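Local coordinates for protein peroxisomal catalase (Pichia angusta, PDB 2XQ1) that breaks down hydrogen peroxide to water and oxygen with a heme cofactor, probably protecting the cell from the peroxide made by peroxisomal oxidases, at residues T23-P27 and P38-L42. Numbering follows the deposited sequence.
Sequences TQRIP and PIGPL
Residues 24 to 27 face 38 to 42 across the neck of a hairpin-like loop, their end-to-end directions 130° apart and the backbones coming nearest at Pro27 and Pro38, whose CA atoms are 4.7 Å apart. Arg25 carries the polar part. With chi1 at 84°, CG sits between the backbone N and the carbonyl carbon and passes Gly40 N; the bends at chi2 and chi3 then bring the guanidinium between Pro38 O and Thr23 O. NH1 donates to Pro38 O (3.1 Å, 157° at the hydrogen), arriving in the carbonyl plane on a lone pair. On the same guanidinium, NE bonds Thr23 O at 3.0 Å from above that carbonyl's plane, while NH2 adds only weak bonds to Thr23 O and OG1; Ile39 CD1 lies at the edge. A leucine in place of Arg25 would probably leave Pro38 O and Thr23 O without these donors and remove the side-chain hydrogen bond between the two segments. Further along, Pro27 CB meets Pro38 CB at 3.8 Å, with the rings obliquely crossed. Tyr429 of a second subunit packs on Arg25 and Pro38, and Thr23 and Arg25 pair with a strand of that subunit in an antiparallel ladder. The contact's centre lies about 50 Å from the chain centre, on the extended N-terminal arm that interlocks with neighbouring subunits in the catalase tetramer.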
loop_
_atom_site.group_PDB
_atom_site.type_symbol
_atom_site.label_atom_id
_atom_site.label_comp_id
_atom_site.label_asym_id
_atom_site.label_seq_id
_atom_site.Cartn_x
_atom_site.Cartn_y
_atom_site.Cartn_z
ATOM N N THR O 23 0.110 22.024 -22.642
ATOM C CA THR O 23 -0.818 21.955 -21.508
ATOM C C THR O 23 -1.876 23.013 -21.650
ATOM O O THR O 23 -1.611 24.080 -22.200
ATOM C CB THR O 23 -0.105 22.153 -20.151
ATOM O OG1 THR O 23 0.913 23.156 -20.269
ATOM C CG2 THR O 23 0.541 20.859 -19.711
ATOM N N GLN O 24 -3.067 22.729 -21.144
ATOM C CA GLN O 24 -4.191 23.656 -21.235
ATOM C C GLN O 24 -4.137 24.853 -20.291
ATOM O O GLN O 24 -3.806 24.701 -19.110
ATOM C CB GLN O 24 -5.488 22.903 -21.026
ATOM C CG GLN O 24 -6.045 22.405 -22.344
ATOM C CD GLN O 24 -7.024 21.254 -22.188
ATOM O OE1 GLN O 24 -6.710 20.133 -22.556
ATOM N NE2 GLN O 24 -8.202 21.519 -21.622
ATOM N N ARG O 25 -4.463 26.036 -20.816
ATOM C CA ARG O 25 -4.649 27.229 -19.991
ATOM C C ARG O 25 -5.615 28.229 -20.631
ATOM O O ARG O 25 -5.891 28.163 -21.831
ATOM C CB ARG O 25 -3.304 27.896 -19.660
ATOM C CG ARG O 25 -2.753 28.847 -20.719
ATOM C CD ARG O 25 -2.077 28.144 -21.888
ATOM N NE ARG O 25 -1.248 27.013 -21.488
ATOM C CZ ARG O 25 -0.001 27.101 -21.024
ATOM N NH1 ARG O 25 0.610 28.277 -20.882
ATOM N NH2 ARG O 25 0.643 25.984 -20.691
ATOM N N ILE O 26 -6.160 29.124 -19.810
ATOM C CA ILE O 26 -6.878 30.282 -20.322
ATOM C C ILE O 26 -5.900 31.426 -20.128
ATOM O O ILE O 26 -5.393 31.605 -19.021
ATOM C CB ILE O 26 -8.181 30.543 -19.533
ATOM C CG1 ILE O 26 -9.179 29.399 -19.751
ATOM C CG2 ILE O 26 -8.811 31.873 -19.957
ATOM C CD1 ILE O 26 -10.414 29.497 -18.876
ATOM N N PRO O 27 -5.610 32.190 -21.193
ATOM C CA PRO O 27 -4.575 33.235 -21.148
ATOM C C PRO O 27 -5.002 34.535 -20.472
ATOM O O PRO O 27 -6.160 34.937 -20.583
ATOM C CB PRO O 27 -4.286 33.519 -22.622
ATOM C CG PRO O 27 -5.170 32.600 -23.414
ATOM C CD PRO O 27 -6.236 32.089 -22.517
ATOM N N PRO O 38 0.714 33.354 -24.150
ATOM C CA PRO O 38 -0.568 32.990 -23.509
ATOM C C PRO O 38 -0.405 32.115 -22.243
ATOM O O PRO O 38 -0.371 30.877 -22.313
ATOM C CB PRO O 38 -1.330 32.256 -24.625
ATOM C CG PRO O 38 -0.254 31.721 -25.544
ATOM C CD PRO O 38 0.927 32.665 -25.440
ATOM N N ILE O 39 -0.302 32.776 -21.094
ATOM C CA ILE O 39 -0.115 32.091 -19.808
ATOM C C ILE O 39 -1.381 32.219 -18.962
ATOM O O ILE O 39 -2.064 33.239 -18.995
ATOM C CB ILE O 39 1.097 32.671 -19.019
ATOM C CG1 ILE O 39 2.356 32.710 -19.887
ATOM C CG2 ILE O 39 1.345 31.885 -17.738
ATOM C CD1 ILE O 39 2.882 31.350 -20.297
ATOM N N GLY O 40 -1.687 31.181 -18.205
ATOM C CA GLY O 40 -2.821 31.213 -17.301
ATOM C C GLY O 40 -2.754 30.034 -16.354
ATOM O O GLY O 40 -1.872 29.159 -16.491
ATOM N N PRO O 41 -3.683 29.980 -15.384
ATOM C CA PRO O 41 -3.730 28.859 -14.436
ATOM C C PRO O 41 -3.956 27.525 -15.155
ATOM O O PRO O 41 -4.666 27.484 -16.187
ATOM C CB PRO O 41 -4.954 29.180 -13.557
ATOM C CG PRO O 41 -5.359 30.551 -13.892
ATOM C CD PRO O 41 -4.859 30.853 -15.258
ATOM N N LEU O 42 -3.358 26.460 -14.619
ATOM C CA LEU O 42 -3.489 25.142 -15.201
ATOM C C LEU O 42 -4.840 24.567 -14.795
ATOM O O LEU O 42 -5.336 24.876 -13.714
ATOM C CB LEU O 42 -2.318 24.258 -14.784
ATOM C CG LEU O 42 -1.064 24.192 -15.672
ATOM C CD1 LEU O 42 -0.769 25.486 -16.442
ATOM C CD2 LEU O 42 0.179 23.722 -14.893
#